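Local coordinates for SAM dependent methyltransferase (PDB 3DH0), which binds S-adenosylmethionine and probably transfers its methyl group to a substrate that is not identified, at residues 68-73 with 95-100; 144-149 with 158-163. One frame throughout, in Å; residues are numbered along the deposited sequence.

In the fold
From the N terminus, the parallel strand 64-69 runs into interaction 1. Its C-terminal end meets the loop behind strand 90-94 after the chain has passed through helix 72-85, so the contact closes a beta-alpha-beta crossover at the edge of the sheet and lines the adenosine end of the S-adenosylmethionine pocket. The chain then adds strand 107-113, helix 122-132 and strand 137-144 before interaction 2 opens. This second contact closes the irregular connection between strand 137-144 and helix 161-170. The two loops follow in series, neither nested nor crossed, and the centres of interactions 1 and 2 lie about 24 Å apart.

Interaction 1: residues 68-73 with 95-100; sequences IDVQEE and SEENKI. With SAM (S-adenosylmethionine), chain C.
Segments 68-73 and 95-100 meet where two neighbouring parallel strands run out, with Val70 and Ser95 as the nearest backbone pair. Ser95 N donates to Asp69 O at 3.0 Å, and just beyond it Val70 CA makes a CA-H...O contact with Ser95 O at 3.2 Å. Ser95, small and polar, suits the place: its CB rests on Ile68 CB, while its OG bonds to Glu96 O. Val70 sends CG1 and CG2 against one face of the adenine, with CG1 3.4 Å from SAM C6; a branched, apolar residue fits the flat ring. Asp69 has its CG anti to the backbone N (chi1 -158°), which carries the carboxylate to the ribose: OD1 accepts from SAM O2' and OD2 from O3' at 3.2 Å. OD1 also takes Gln71 N in an Asx turn, and Gly47 N binds OD2, fixing the carboxylate's rotation. At the adenine rim, SAM N6 donates to Glu97 O at 3.1 Å and weakly to Glu97 OE2, whose carboxylate is salt-bridged to Lys6. An acid for the ribose diol, a backbone carbonyl for the amino group and an apolar side chain over one ring face imply recognition of the adenosine moiety, as in Rossmann-fold methyltransferases.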
loop_
_atom_site.group_PDB
_atom_site.type_symbol
_atom_site.label_atom_id
_atom_site.label_comp_id
_atom_site.label_asym_id
_atom_site.label_seq_id
_atom_site.Cartn_x
_atom_site.Cartn_y
_atom_site.Cartn_z
ATOM N N ILE A 68 -0.343 -1.378 8.546
ATOM C CA ILE A 68 0.406 -0.427 9.351
ATOM C C ILE A 68 0.109 1.018 8.993
ATOM O O ILE A 68 -0.573 1.305 8.028
ATOM C CB ILE A 68 1.917 -0.646 9.213
ATOM C CG1 ILE A 68 2.303 -0.607 7.731
ATOM C CG2 ILE A 68 2.322 -1.958 9.876
ATOM C CD1 ILE A 68 3.800 -0.655 7.459
ATOM N N ASP A 69 0.627 1.927 9.799
ATOM C CA ASP A 69 0.443 3.345 9.581
ATOM C C ASP A 69 1.119 4.091 10.713
ATOM O O ASP A 69 0.911 3.774 11.880
ATOM C CB ASP A 69 -1.039 3.698 9.541
ATOM C CG ASP A 69 -1.301 4.996 8.802
ATOM O OD1 ASP A 69 -0.686 6.018 9.161
ATOM O OD2 ASP A 69 -2.113 4.998 7.859
ATOM N N VAL A 70 1.933 5.081 10.354
ATOM C CA VAL A 70 2.666 5.894 11.321
ATOM C C VAL A 70 1.775 6.748 12.207
ATOM O O VAL A 70 2.188 7.126 13.293
ATOM C CB VAL A 70 3.660 6.856 10.638
ATOM C CG1 VAL A 70 4.806 6.080 9.996
ATOM C CG2 VAL A 70 2.931 7.708 9.610
ATOM N N GLN A 71 0.563 7.061 11.752
ATOM C CA GLN A 71 -0.339 7.885 12.557
ATOM C C GLN A 71 -1.329 7.100 13.405
ATOM O O GLN A 71 -2.087 6.274 12.906
ATOM C CB GLN A 71 -1.065 8.892 11.671
ATOM C CG GLN A 71 -0.131 9.940 11.112
ATOM C CD GLN A 71 -0.859 11.119 10.514
ATOM O OE1 GLN A 71 -1.253 11.099 9.349
ATOM N NE2 GLN A 71 -1.048 12.162 11.317
ATOM N N GLU A 72 -1.299 7.378 14.705
ATOM C CA GLU A 72 -2.142 6.713 15.678
ATOM C C GLU A 72 -3.631 6.843 15.370
ATOM O O GLU A 72 -4.388 5.881 15.532
ATOM C CB GLU A 72 -1.838 7.263 17.081
ATOM C CG GLU A 72 -2.574 6.521 18.205
ATOM C CD GLU A 72 -2.259 7.030 19.603
ATOM O OE1 GLU A 72 -1.064 7.137 19.962
ATOM O OE2 GLU A 72 -3.217 7.301 20.354
ATOM N N GLU A 73 -4.055 8.026 14.927
ATOM C CA GLU A 73 -5.461 8.231 14.615
ATOM C C GLU A 73 -5.905 7.344 13.467
ATOM O O GLU A 73 -7.015 6.819 13.479
ATOM C CB GLU A 73 -5.761 9.703 14.300
ATOM C CG GLU A 73 -4.656 10.509 13.650
ATOM C CD GLU A 73 -3.597 10.953 14.648
ATOM O OE1 GLU A 73 -3.975 11.276 15.795
ATOM O OE2 GLU A 73 -2.398 10.993 14.289
ATOM N N SER A 95 2.837 1.864 13.199
ATOM C CA SER A 95 4.161 1.895 12.586
ATOM C C SER A 95 4.968 3.152 12.903
ATOM O O SER A 95 4.437 4.168 13.355
ATOM C CB SER A 95 4.010 1.743 11.065
ATOM O OG SER A 95 5.143 2.207 10.347
ATOM N N GLU A 96 6.267 3.055 12.658
ATOM C CA GLU A 96 7.195 4.153 12.877
ATOM C C GLU A 96 7.754 4.437 11.493
ATOM O O GLU A 96 7.814 3.548 10.661
ATOM C CB GLU A 96 8.310 3.714 13.823
ATOM C CG GLU A 96 8.723 4.755 14.839
ATOM C CD GLU A 96 7.602 5.129 15.791
ATOM O OE1 GLU A 96 6.813 4.243 16.178
ATOM O OE2 GLU A 96 7.520 6.315 16.168
ATOM N N GLU A 97 8.174 5.668 11.251
ATOM C CA GLU A 97 8.676 6.058 9.941
ATOM C C GLU A 97 9.475 5.026 9.151
ATOM O O GLU A 97 9.088 4.668 8.043
ATOM C CB GLU A 97 9.464 7.361 10.055
ATOM C CG GLU A 97 9.775 8.038 8.720
ATOM C CD GLU A 97 8.543 8.326 7.876
ATOM O OE1 GLU A 97 7.509 8.763 8.429
ATOM O OE2 GLU A 97 8.615 8.129 6.644
ATOM N N ASN A 98 10.583 4.534 9.686
ATOM C CA ASN A 98 11.359 3.561 8.921
ATOM C C ASN A 98 11.552 2.232 9.618
ATOM O O ASN A 98 12.539 1.532 9.375
ATOM C CB ASN A 98 12.723 4.140 8.554
ATOM C CG ASN A 98 12.611 5.443 7.798
ATOM O OD1 ASN A 98 12.833 6.515 8.353
ATOM N ND2 ASN A 98 12.251 5.357 6.520
ATOM N N LYS A 99 10.596 1.892 10.475
ATOM C CA LYS A 99 10.653 0.650 11.225
ATOM C C LYS A 99 9.308 -0.069 11.213
ATOM O O LYS A 99 8.302 0.483 11.664
ATOM C CB LYS A 99 11.030 0.920 12.678
ATOM C CG LYS A 99 12.221 1.802 12.893
ATOM C CD LYS A 99 12.601 1.736 14.371
ATOM C CE LYS A 99 13.510 2.872 14.815
ATOM N NZ LYS A 99 12.734 4.124 15.012
ATOM N N ILE A 100 9.296 -1.304 10.722
ATOM C CA ILE A 100 8.072 -2.094 10.680
ATOM C C ILE A 100 8.151 -3.106 11.824
ATOM O O ILE A 100 9.097 -3.874 11.927
ATOM C CB ILE A 100 7.930 -2.807 9.317
ATOM C CG1 ILE A 100 7.987 -1.764 8.198
ATOM C CG2 ILE A 100 6.613 -3.570 9.253
ATOM C CD1 ILE A 100 8.311 -2.316 6.839
HETATM N N SAM C . -3.886 3.933 1.285
HETATM C CA SAM C . -5.047 4.562 1.984
HETATM C C SAM C . -6.330 4.284 1.235
HETATM O O SAM C . -6.276 3.622 0.198
HETATM O OXT SAM C . -7.386 4.771 1.755
HETATM C CB SAM C . -4.832 6.069 2.088
HETATM C CG SAM C . -3.444 6.330 2.513
HETATM S SD SAM C . -2.849 8.030 2.730
HETATM C CE SAM C . -2.768 8.634 1.043
HETATM C "C5'" SAM C . -1.212 7.727 3.202
HETATM C "C4'" SAM C . -1.017 7.221 4.617
HETATM O "O4'" SAM C . 0.382 6.983 4.719
HETATM C "C3'" SAM C . -1.249 8.304 5.688
HETATM O "O3'" SAM C . -2.443 7.872 6.403
HETATM C "C2'" SAM C . -0.064 8.227 6.631
HETATM O "O2'" SAM C . -0.290 8.252 8.024
HETATM C "C1'" SAM C . 0.703 6.999 6.048
HETATM N N9 SAM C . 2.152 7.029 6.102
HETATM C C8 SAM C . 3.040 8.040 5.792
HETATM N N7 SAM C . 4.280 7.696 5.943
HETATM C C5 SAM C . 4.220 6.374 6.383
HETATM C C6 SAM C . 5.225 5.422 6.721
HETATM N N6 SAM C . 6.541 5.720 6.658
HETATM N N1 SAM C . 4.824 4.156 7.127
HETATM C C2 SAM C . 3.495 3.900 7.177
HETATM N N3 SAM C . 2.481 4.719 6.880
HETATM C C4 SAM C . 2.913 5.949 6.484
#

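Interaction 2: residues 144-149 with 158-163; sequences WKKEER and VYSEWE
Lys146 and Val158 lie alongside one another, their side chains running in opposite directions, and the lysine continues past Ser160 to cross Glu163 at about a right angle. Lys146 swings its chain away from its own amide nitrogen (chi1 -158°) and reaches over segment 158-163 as a long aliphatic arm: CB sits 3.5 Å from Ser160 CB, and CG lies 3.9 Å from Val158 CG1. A bend at chi4 then turns NZ back to Val158 O, a weak hydrogen bond of 3.1 Å, while Pro155 O is its stronger partner. Lysine suits the place because its methylenes cover the serine and valine as its amino group serves loop carbonyls. Lys146 CE lies 3.6 Å from Glu163 OE2, but Lys146 NZ stays 4.7 Å from that oxygen, so any attraction is probably only long-range. With an alanine here the chain would end at CB, so the carbonyls of Val158 and Pro155 would probably lose their ammonium partner and a gap would open beside Val158 CG1 and Ser160 CB. Beta-branched Val158 spreads its two methyls against segment 144-149: CG2 lies 3.7 Å from Trp144 O, and CG1 faces Lys145 O. That same Lys145 O is gripped side-on by Arg149, NH2 bonding at 3.0 Å and NE at 3.1 Å, with the oxygen in the guanidinium plane. The flat arginine, its N-H groups in one plane, thus joins Lys145 O and, through NH2, Pro153 O within the loop. Trp144 meets the ring of Phe114, and Lys145 NZ reaches Cys185 O on strand 185-191. Ser160 and Glu163 form a capping box: Ser160 N and OG meet Glu163 OE1, and Glu163 N bonds weakly to Ser160 OG, the Ser-x-x-Glu pairing characteristic of a helix N terminus, which here starts helix 161-170.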
loop_
_atom_site.group_PDB
_atom_site.type_symbol
_atom_site.label_atom_id
_atom_site.label_comp_id
_atom_site.label_asym_id
_atom_site.label_seq_id
_atom_site.Cartn_x
_atom_site.Cartn_y
_atom_site.Cartn_z
ATOM N N TRP A 144 -0.874 8.419 -7.798
ATOM C CA TRP A 144 -1.387 9.398 -8.765
ATOM C C TRP A 144 -0.355 9.743 -9.815
ATOM O O TRP A 144 0.847 9.665 -9.549
ATOM C CB TRP A 144 -1.775 10.715 -8.092
ATOM C CG TRP A 144 -2.780 10.616 -7.010
ATOM C CD1 TRP A 144 -2.540 10.632 -5.667
ATOM C CD2 TRP A 144 -4.198 10.531 -7.170
ATOM N NE1 TRP A 144 -3.728 10.564 -4.978
ATOM C CE2 TRP A 144 -4.760 10.502 -5.877
ATOM C CE3 TRP A 144 -5.048 10.478 -8.279
ATOM C CZ2 TRP A 144 -6.145 10.425 -5.669
ATOM C CZ3 TRP A 144 -6.418 10.399 -8.071
ATOM C CH2 TRP A 144 -6.952 10.375 -6.779
ATOM N N LYS A 145 -0.836 10.163 -10.988
ATOM C CA LYS A 145 0.014 10.559 -12.114
ATOM C C LYS A 145 0.647 11.912 -11.769
ATOM O O LYS A 145 0.098 12.666 -10.959
ATOM C CB LYS A 145 -0.839 10.682 -13.386
ATOM C CG LYS A 145 -0.308 9.901 -14.575
ATOM C CD LYS A 145 -0.960 8.533 -14.719
ATOM C CE LYS A 145 -2.247 8.615 -15.549
ATOM N NZ LYS A 145 -2.918 7.287 -15.705
ATOM N N LYS A 146 1.790 12.234 -12.369
ATOM C CA LYS A 146 2.425 13.510 -12.047
ATOM C C LYS A 146 2.095 14.600 -13.045
ATOM O O LYS A 146 2.964 15.363 -13.470
ATOM C CB LYS A 146 3.954 13.384 -11.945
ATOM C CG LYS A 146 4.588 14.500 -11.108
ATOM C CD LYS A 146 6.085 14.598 -11.327
ATOM C CE LYS A 146 6.811 15.107 -10.078
ATOM N NZ LYS A 146 6.183 16.320 -9.486
ATOM N N GLU A 147 0.827 14.660 -13.418
ATOM C CA GLU A 147 0.345 15.671 -14.333
ATOM C C GLU A 147 -0.721 16.391 -13.535
ATOM O O GLU A 147 -0.603 16.530 -12.309
ATOM C CB GLU A 147 -0.273 15.012 -15.557
ATOM C CG GLU A 147 -1.427 14.092 -15.237
ATOM C CD GLU A 147 -1.476 12.921 -16.187
ATOM O OE1 GLU A 147 -2.595 12.504 -16.559
ATOM O OE2 GLU A 147 -0.391 12.409 -16.552
ATOM N N GLU A 148 -1.765 16.849 -14.214
ATOM C CA GLU A 148 -2.837 17.522 -13.508
ATOM C C GLU A 148 -4.100 16.783 -13.846
ATOM O O GLU A 148 -4.305 16.366 -14.987
ATOM C CB GLU A 148 -2.856 19.002 -13.881
ATOM C CG GLU A 148 -1.578 19.693 -13.351
ATOM C CD GLU A 148 -1.461 21.153 -13.737
ATOM O OE1 GLU A 148 -1.574 21.443 -14.956
ATOM O OE2 GLU A 148 -1.241 21.996 -12.827
ATOM N N ARG A 149 -4.927 16.577 -12.829
ATOM C CA ARG A 149 -6.150 15.809 -13.002
ATOM C C ARG A 149 -7.322 16.468 -12.289
ATOM O O ARG A 149 -7.145 17.158 -11.275
ATOM C CB ARG A 149 -5.938 14.397 -12.426
ATOM C CG ARG A 149 -4.609 13.734 -12.809
ATOM C CD ARG A 149 -4.185 12.671 -11.785
ATOM N NE ARG A 149 -3.005 13.064 -11.003
ATOM C CZ ARG A 149 -2.956 14.108 -10.173
ATOM N NH1 ARG A 149 -4.026 14.884 -10.006
ATOM N NH2 ARG A 149 -1.839 14.373 -9.502
ATOM N N VAL A 158 3.524 14.886 -5.671
ATOM C CA VAL A 158 3.653 13.471 -5.973
ATOM C C VAL A 158 4.856 13.188 -6.859
ATOM O O VAL A 158 5.448 14.108 -7.423
ATOM C CB VAL A 158 2.381 12.956 -6.700
ATOM C CG1 VAL A 158 2.323 13.511 -8.126
ATOM C CG2 VAL A 158 2.371 11.443 -6.727
ATOM N N TYR A 159 5.217 11.908 -6.959
ATOM C CA TYR A 159 6.314 11.460 -7.814
ATOM C C TYR A 159 5.669 11.030 -9.122
ATOM O O TYR A 159 4.455 10.834 -9.197
ATOM C CB TYR A 159 6.999 10.207 -7.259
ATOM C CG TYR A 159 7.810 10.344 -5.994
ATOM C CD1 TYR A 159 7.422 9.683 -4.832
ATOM C CD2 TYR A 159 8.995 11.067 -5.972
ATOM C CE1 TYR A 159 8.195 9.736 -3.683
ATOM C CE2 TYR A 159 9.776 11.128 -4.826
ATOM C CZ TYR A 159 9.372 10.458 -3.687
ATOM O OH TYR A 159 10.141 10.506 -2.555
ATOM N N SER A 160 6.484 10.859 -10.147
ATOM C CA SER A 160 5.984 10.388 -11.424
ATOM C C SER A 160 6.502 8.954 -11.514
ATOM O O SER A 160 7.524 8.625 -10.903
ATOM C CB SER A 160 6.573 11.202 -12.575
ATOM O OG SER A 160 7.931 10.848 -12.791
ATOM N N GLU A 161 5.808 8.104 -12.269
ATOM C CA GLU A 161 6.227 6.714 -12.438
ATOM C C GLU A 161 7.716 6.656 -12.748
ATOM O O GLU A 161 8.416 5.721 -12.379
ATOM C CB GLU A 161 5.469 6.075 -13.594
ATOM C CG GLU A 161 5.629 6.830 -14.898
ATOM C CD GLU A 161 4.390 7.641 -15.267
ATOM O OE1 GLU A 161 3.928 8.442 -14.416
ATOM O OE2 GLU A 161 3.889 7.473 -16.415
ATOM N N TRP A 162 8.200 7.673 -13.433
ATOM C CA TRP A 162 9.593 7.710 -13.800
ATOM C C TRP A 162 10.482 7.761 -12.556
ATOM O O TRP A 162 11.306 6.873 -12.349
ATOM C CB TRP A 162 9.801 8.897 -14.743
ATOM C CG TRP A 162 8.909 8.786 -15.977
ATOM C CD1 TRP A 162 9.008 7.846 -16.968
ATOM C CD2 TRP A 162 7.757 9.597 -16.311
ATOM N NE1 TRP A 162 8.001 8.017 -17.893
ATOM C CE2 TRP A 162 7.220 9.080 -17.519
ATOM C CE3 TRP A 162 7.133 10.708 -15.710
ATOM C CZ2 TRP A 162 6.071 9.643 -18.146
ATOM C CZ3 TRP A 162 5.982 11.273 -16.338
ATOM C CH2 TRP A 162 5.474 10.734 -17.542
ATOM N N GLU A 163 10.308 8.771 -11.708
ATOM C CA GLU A 163 11.123 8.891 -10.489
ATOM C C GLU A 163 11.023 7.651 -9.593
ATOM O O GLU A 163 12.030 7.047 -9.239
ATOM C CB GLU A 163 10.689 10.106 -9.670
ATOM C CG GLU A 163 10.920 11.439 -10.328
ATOM C CD GLU A 163 9.759 12.368 -10.081
ATOM O OE1 GLU A 163 8.649 12.014 -10.530
ATOM O OE2 GLU A 163 9.940 13.429 -9.440
#